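PDB 4GN1: Ras-associated and pleckstrin homology domains-containing protein 1, which relays localized membrane signals, is implicated in regulating lamellipodial dynamics, negatively regulates cell adhesion and brings the actin regulators EVL and VASP to the leading edge. Local coordinates for residues A[150-162]-A[166-180]. Residues are numbered along the deposited sequence; the frame is centred on the assembly and turned at random.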
loop_
_atom_site.group_PDB
_atom_site.type_symbol
_atom_site.label_atom_id
_atom_site.label_comp_id
_atom_site.label_asym_id
_atom_site.label_seq_id
_atom_site.Cartn_x
_atom_site.Cartn_y
_atom_site.Cartn_z
ATOM N N LYS A 150 17.163 -14.094 2.264
ATOM C CA LYS A 150 17.040 -13.649 0.883
ATOM C C LYS A 150 16.371 -14.718 0.026
ATOM O O LYS A 150 16.768 -15.877 0.064
ATOM C CB LYS A 150 18.416 -13.273 0.321
ATOM C CG LYS A 150 18.829 -11.841 0.650
ATOM C CD LYS A 150 20.220 -11.493 0.123
ATOM C CE LYS A 150 20.210 -10.221 -0.739
ATOM N NZ LYS A 150 19.214 -9.184 -0.327
ATOM N N ARG A 151 15.317 -14.330 -0.689
ATOM C CA ARG A 151 14.688 -15.150 -1.730
ATOM C C ARG A 151 14.416 -14.239 -2.924
ATOM O O ARG A 151 14.216 -13.035 -2.752
ATOM C CB ARG A 151 13.344 -15.764 -1.280
ATOM C CG ARG A 151 13.294 -16.522 0.042
ATOM C CD ARG A 151 13.869 -17.930 -0.050
ATOM N NE ARG A 151 13.681 -18.706 1.187
ATOM C CZ ARG A 151 14.454 -19.727 1.579
ATOM N NH1 ARG A 151 15.495 -20.104 0.851
ATOM N NH2 ARG A 151 14.188 -20.365 2.714
ATOM N N TYR A 152 14.393 -14.821 -4.123
ATOM C CA TYR A 152 14.040 -14.107 -5.357
ATOM C C TYR A 152 12.527 -14.069 -5.591
ATOM O O TYR A 152 11.845 -15.100 -5.475
ATOM C CB TYR A 152 14.720 -14.765 -6.561
ATOM C CG TYR A 152 14.341 -14.160 -7.905
ATOM C CD1 TYR A 152 15.000 -13.021 -8.394
ATOM C CD2 TYR A 152 13.331 -14.737 -8.698
ATOM C CE1 TYR A 152 14.670 -12.471 -9.620
ATOM C CE2 TYR A 152 12.994 -14.194 -9.930
ATOM C CZ TYR A 152 13.667 -13.061 -10.382
ATOM O OH TYR A 152 13.340 -12.519 -11.606
ATOM N N PHE A 153 12.024 -12.892 -5.965
ATOM C CA PHE A 153 10.570 -12.647 -6.083
ATOM C C PHE A 153 10.154 -12.146 -7.444
ATOM O O PHE A 153 10.913 -11.444 -8.123
ATOM C CB PHE A 153 10.090 -11.629 -5.046
ATOM C CG PHE A 153 9.913 -12.203 -3.681
ATOM C CD1 PHE A 153 10.951 -12.153 -2.752
ATOM C CD2 PHE A 153 8.718 -12.799 -3.320
ATOM C CE1 PHE A 153 10.794 -12.683 -1.478
ATOM C CE2 PHE A 153 8.549 -13.339 -2.053
ATOM C CZ PHE A 153 9.588 -13.283 -1.127
ATOM N N LEU A 154 8.918 -12.483 -7.806
ATOM C CA LEU A 154 8.374 -12.174 -9.111
ATOM C C LEU A 154 6.878 -11.863 -9.030
ATOM O O LEU A 154 6.060 -12.723 -8.655
ATOM C CB LEU A 154 8.657 -13.325 -10.084
ATOM C CG LEU A 154 8.459 -12.982 -11.557
ATOM C CD1 LEU A 154 9.572 -13.577 -12.415
ATOM C CD2 LEU A 154 7.085 -13.450 -12.017
ATOM N N LEU A 155 6.540 -10.627 -9.398
ATOM C CA LEU A 155 5.159 -10.169 -9.435
ATOM C C LEU A 155 4.542 -10.396 -10.816
ATOM O O LEU A 155 5.007 -9.837 -11.818
ATOM C CB LEU A 155 5.070 -8.689 -9.050
ATOM C CG LEU A 155 3.695 -8.011 -9.137
ATOM C CD1 LEU A 155 2.805 -8.382 -7.948
ATOM C CD2 LEU A 155 3.843 -6.501 -9.282
ATOM N N ARG A 156 3.513 -11.247 -10.839
ATOM C CA ARG A 156 2.608 -11.448 -11.977
ATOM C C ARG A 156 1.252 -10.835 -11.630
ATOM O O ARG A 156 0.937 -10.658 -10.453
ATOM C CB ARG A 156 2.395 -12.938 -12.229
ATOM C CG ARG A 156 3.601 -13.698 -12.738
ATOM C CD ARG A 156 3.196 -15.077 -13.230
ATOM N NE ARG A 156 4.351 -15.865 -13.672
ATOM C CZ ARG A 156 4.900 -16.875 -12.989
ATOM N NH1 ARG A 156 4.418 -17.250 -11.808
ATOM N NH2 ARG A 156 5.943 -17.527 -13.498
ATOM N N ALA A 157 0.441 -10.537 -12.649
ATOM C CA ALA A 157 -0.935 -10.085 -12.450
ATOM C C ALA A 157 -1.710 -11.089 -11.598
ATOM O O ALA A 157 -2.724 -10.750 -10.978
ATOM C CB ALA A 157 -1.621 -9.886 -13.783
ATOM N N SER A 158 -1.215 -12.324 -11.555
ATOM C CA SER A 158 -1.862 -13.400 -10.786
ATOM C C SER A 158 -1.382 -13.558 -9.313
ATOM O O SER A 158 -1.800 -14.504 -8.632
ATOM C CB SER A 158 -1.766 -14.736 -11.546
ATOM O OG SER A 158 -0.417 -15.048 -11.845
ATOM N N GLY A 159 -0.540 -12.629 -8.827
ATOM C CA GLY A 159 -0.041 -12.647 -7.442
ATOM C C GLY A 159 1.472 -12.612 -7.329
ATOM O O GLY A 159 2.184 -12.424 -8.313
ATOM N N ILE A 160 1.975 -12.781 -6.122
ATOM C CA ILE A 160 3.402 -12.820 -5.924
ATOM C C ILE A 160 3.811 -14.273 -5.929
ATOM O O ILE A 160 3.082 -15.122 -5.417
ATOM C CB ILE A 160 3.803 -12.161 -4.592
ATOM C CG1 ILE A 160 3.227 -10.739 -4.517
ATOM C CG2 ILE A 160 5.314 -12.169 -4.407
ATOM C CD1 ILE A 160 3.593 -9.957 -3.269
ATOM N N TYR A 161 4.975 -14.529 -6.530
ATOM C CA TYR A 161 5.621 -15.838 -6.606
ATOM C C TYR A 161 7.042 -15.732 -6.109
ATOM O O TYR A 161 7.606 -14.635 -6.051
ATOM C CB TYR A 161 5.668 -16.331 -8.048
ATOM C CG TYR A 161 4.317 -16.623 -8.589
ATOM C CD1 TYR A 161 3.830 -17.927 -8.634
ATOM C CD2 TYR A 161 3.506 -15.594 -9.042
ATOM C CE1 TYR A 161 2.567 -18.193 -9.125
ATOM C CE2 TYR A 161 2.245 -15.846 -9.526
ATOM C CZ TYR A 161 1.788 -17.139 -9.566
ATOM O OH TYR A 161 0.531 -17.351 -10.050
ATOM N N TYR A 162 7.630 -16.879 -5.779
ATOM C CA TYR A 162 8.992 -16.923 -5.287
ATOM C C TYR A 162 9.559 -18.311 -5.411
ATOM O O TYR A 162 8.848 -19.268 -5.689
ATOM C CB TYR A 162 9.080 -16.435 -3.830
ATOM C CG TYR A 162 8.736 -17.460 -2.750
ATOM C CD1 TYR A 162 9.501 -17.548 -1.589
ATOM C CD2 TYR A 162 7.647 -18.333 -2.885
ATOM C CE1 TYR A 162 9.197 -18.467 -0.598
ATOM C CE2 TYR A 162 7.338 -19.252 -1.896
ATOM C CZ TYR A 162 8.114 -19.312 -0.758
ATOM O OH TYR A 162 7.804 -20.212 0.222
ATOM N N GLY A 166 17.070 -21.676 -2.055
ATOM C CA GLY A 166 18.204 -20.749 -2.238
ATOM C C GLY A 166 17.868 -19.257 -2.281
ATOM O O GLY A 166 16.795 -18.832 -1.817
ATOM N N LYS A 167 18.786 -18.465 -2.854
ATOM C CA LYS A 167 18.697 -16.978 -2.914
ATOM C C LYS A 167 18.874 -16.387 -4.342
ATOM O O LYS A 167 19.298 -15.243 -4.506
ATOM C CB LYS A 167 19.725 -16.354 -1.938
ATOM C CG LYS A 167 21.168 -16.739 -2.245
ATOM C CD LYS A 167 22.158 -16.487 -1.114
ATOM C CE LYS A 167 23.475 -17.189 -1.450
ATOM N NZ LYS A 167 24.647 -16.842 -0.593
ATOM N N ALA A 168 18.536 -17.172 -5.361
ATOM C CA ALA A 168 18.783 -16.811 -6.766
ATOM C C ALA A 168 17.522 -16.914 -7.663
ATOM O O ALA A 168 16.509 -17.505 -7.276
ATOM C CB ALA A 168 19.920 -17.667 -7.335
ATOM N N LYS A 169 17.615 -16.331 -8.863
ATOM C CA LYS A 169 16.580 -16.414 -9.901
ATOM C C LYS A 169 16.557 -17.801 -10.555
ATOM O O LYS A 169 17.348 -18.090 -11.469
ATOM C CB LYS A 169 16.824 -15.324 -10.960
ATOM C CG LYS A 169 15.910 -15.377 -12.172
ATOM C CD LYS A 169 16.453 -14.502 -13.286
ATOM C CE LYS A 169 16.291 -15.185 -14.638
ATOM N NZ LYS A 169 17.085 -14.504 -15.698
ATOM N N VAL A 170 15.674 -18.672 -10.067
ATOM C CA VAL A 170 15.470 -19.980 -10.699
ATOM C C VAL A 170 13.993 -20.065 -11.082
ATOM O O VAL A 170 13.154 -20.442 -10.262
ATOM C CB VAL A 170 15.959 -21.172 -9.822
ATOM C CG1 VAL A 170 15.753 -22.503 -10.539
ATOM C CG2 VAL A 170 17.438 -21.025 -9.481
ATOM N N SER A 171 13.704 -19.694 -12.335
ATOM C CA SER A 171 12.341 -19.458 -12.851
ATOM C C SER A 171 11.385 -20.658 -12.805
ATOM O O SER A 171 10.226 -20.507 -12.402
ATOM C CB SER A 171 12.397 -18.893 -14.279
ATOM O OG SER A 171 13.084 -17.652 -14.312
ATOM N N ARG A 172 11.859 -21.834 -13.215
ATOM C CA ARG A 172 11.029 -23.051 -13.191
ATOM C C ARG A 172 10.493 -23.396 -11.785
ATOM O O ARG A 172 9.436 -24.031 -11.649
ATOM C CB ARG A 172 11.776 -24.244 -13.792
ATOM C CG ARG A 172 12.849 -24.875 -12.916
ATOM C CD ARG A 172 13.162 -26.247 -13.487
ATOM N NE ARG A 172 14.443 -26.835 -13.086
ATOM C CZ ARG A 172 15.649 -26.301 -13.295
ATOM N NH1 ARG A 172 15.789 -25.104 -13.861
ATOM N NH2 ARG A 172 16.732 -26.966 -12.902
ATOM N N ASP A 173 11.236 -22.961 -10.759
ATOM C CA ASP A 173 10.919 -23.211 -9.346
ATOM C C ASP A 173 10.170 -22.053 -8.668
ATOM O O ASP A 173 10.262 -21.883 -7.448
ATOM C CB ASP A 173 12.202 -23.536 -8.557
ATOM C CG ASP A 173 12.582 -25.015 -8.607
ATOM O OD1 ASP A 173 11.712 -25.868 -8.896
ATOM O OD2 ASP A 173 13.761 -25.318 -8.332
ATOM N N LEU A 174 9.449 -21.260 -9.461
ATOM C CA LEU A 174 8.522 -20.254 -8.936
ATOM C C LEU A 174 7.235 -20.938 -8.501
ATOM O O LEU A 174 6.559 -21.553 -9.321
ATOM C CB LEU A 174 8.223 -19.159 -9.979
ATOM C CG LEU A 174 9.324 -18.115 -10.261
ATOM C CD1 LEU A 174 9.066 -17.420 -11.593
ATOM C CD2 LEU A 174 9.499 -17.097 -9.133
ATOM N N VAL A 175 6.929 -20.851 -7.203
ATOM C CA VAL A 175 5.642 -21.327 -6.637
ATOM C C VAL A 175 4.846 -20.140 -6.086
ATOM O O VAL A 175 5.420 -19.087 -5.792
ATOM C CB VAL A 175 5.803 -22.445 -5.542
ATOM C CG1 VAL A 175 6.641 -23.614 -6.049
ATOM C CG2 VAL A 175 6.378 -21.905 -4.227
ATOM N N CYS A 176 3.529 -20.294 -5.949
ATOM C CA CYS A 176 2.718 -19.216 -5.386
ATOM C C CYS A 176 3.262 -18.852 -4.010
ATOM O O CYS A 176 3.465 -19.729 -3.158
ATOM C CB CYS A 176 1.234 -19.589 -5.294
ATOM S SG CYS A 176 0.193 -18.264 -4.605
ATOM N N PHE A 177 3.538 -17.562 -3.827
ATOM C CA PHE A 177 3.902 -17.004 -2.541
ATOM C C PHE A 177 2.660 -16.388 -1.922
ATOM O O PHE A 177 2.375 -16.642 -0.760
ATOM C CB PHE A 177 5.048 -15.976 -2.654
ATOM C CG PHE A 177 5.310 -15.210 -1.380
ATOM C CD1 PHE A 177 6.031 -15.783 -0.341
ATOM C CD2 PHE A 177 4.831 -13.906 -1.224
ATOM C CE1 PHE A 177 6.269 -15.077 0.824
ATOM C CE2 PHE A 177 5.053 -13.191 -0.055
ATOM C CZ PHE A 177 5.767 -13.779 0.978
ATOM N N LEU A 178 1.924 -15.583 -2.689
ATOM C CA LEU A 178 0.700 -14.980 -2.182
ATOM C C LEU A 178 -0.174 -14.389 -3.290
ATOM O O LEU A 178 0.283 -13.499 -4.034
ATOM C CB LEU A 178 1.057 -13.882 -1.189
ATOM C CG LEU A 178 0.098 -13.435 -0.089
ATOM C CD1 LEU A 178 -0.264 -14.575 0.870
ATOM C CD2 LEU A 178 0.778 -12.322 0.676
ATOM N N GLN A 179 -1.418 -14.892 -3.395
ATOM C CA GLN A 179 -2.476 -14.274 -4.210
ATOM C C GLN A 179 -2.960 -12.969 -3.556
ATOM O O GLN A 179 -3.130 -12.914 -2.338
ATOM C CB GLN A 179 -3.637 -15.259 -4.451
ATOM C CG GLN A 179 -3.210 -16.466 -5.284
ATOM C CD GLN A 179 -4.328 -17.149 -6.071
ATOM O OE1 GLN A 179 -5.465 -16.642 -6.193
ATOM N NE2 GLN A 179 -4.002 -18.325 -6.623
ATOM N N LEU A 180 -3.169 -11.924 -4.361
ATOM C CA LEU A 180 -3.401 -10.564 -3.843
ATOM C C LEU A 180 -4.880 -10.171 -3.593
ATOM O O LEU A 180 -5.186 -9.163 -2.929
ATOM C CB LEU A 180 -2.706 -9.536 -4.755
ATOM C CG LEU A 180 -1.165 -9.546 -4.741
ATOM C CD1 LEU A 180 -0.599 -8.546 -5.755
ATOM C CD2 LEU A 180 -0.587 -9.303 -3.335
HETATM O O HOH W 1 14.935 -17.730 -3.817
#
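Tyr162 and Val175 bond to each other through both their N-H and C=O groups, pairing strand 159-162 antiparallel with strand 175-178, and Ile160 N gives a 2.8 Å bond to Leu178 O. Ile160 O receives two donors from the same face of its carbonyl plane, Phe177 N at 2.9 Å and Leu178 N at 3.0 Å: a classic beta bulge, at which Phe177 and Leu178 both face Ile160. Phe177, CG anti to its backbone N (chi1 171°), puts its ring into an aromatic cluster. Phe153 sets its CE2 edge over the centre of the Phe177 ring, T-shaped with planes at 85°; Phe177 in turn directs its CD1 edge onto a face of Tyr162, centroids 5.1 Å apart. These strands belong to the beta-barrel of the PH domain, whose C-terminal helix 225-240 covers Phe153 and Ile160 through Trp231 and Ile235. On the other side of the strands from the aromatic cluster, Leu174 CD1 meets Leu154 CD1, the two side chains crossing at about a right angle. Farther along, Lys169 lays its aliphatic chain on Tyr152, CB standing 3.8 Å from the ring centroid in a CH-pi contact. Polar links close the Gly166 end: Arg151 NH1, its guanidinium edge-on, donates to Gly166 O (3.2 Å), and a water bridges that oxygen to Tyr152 N.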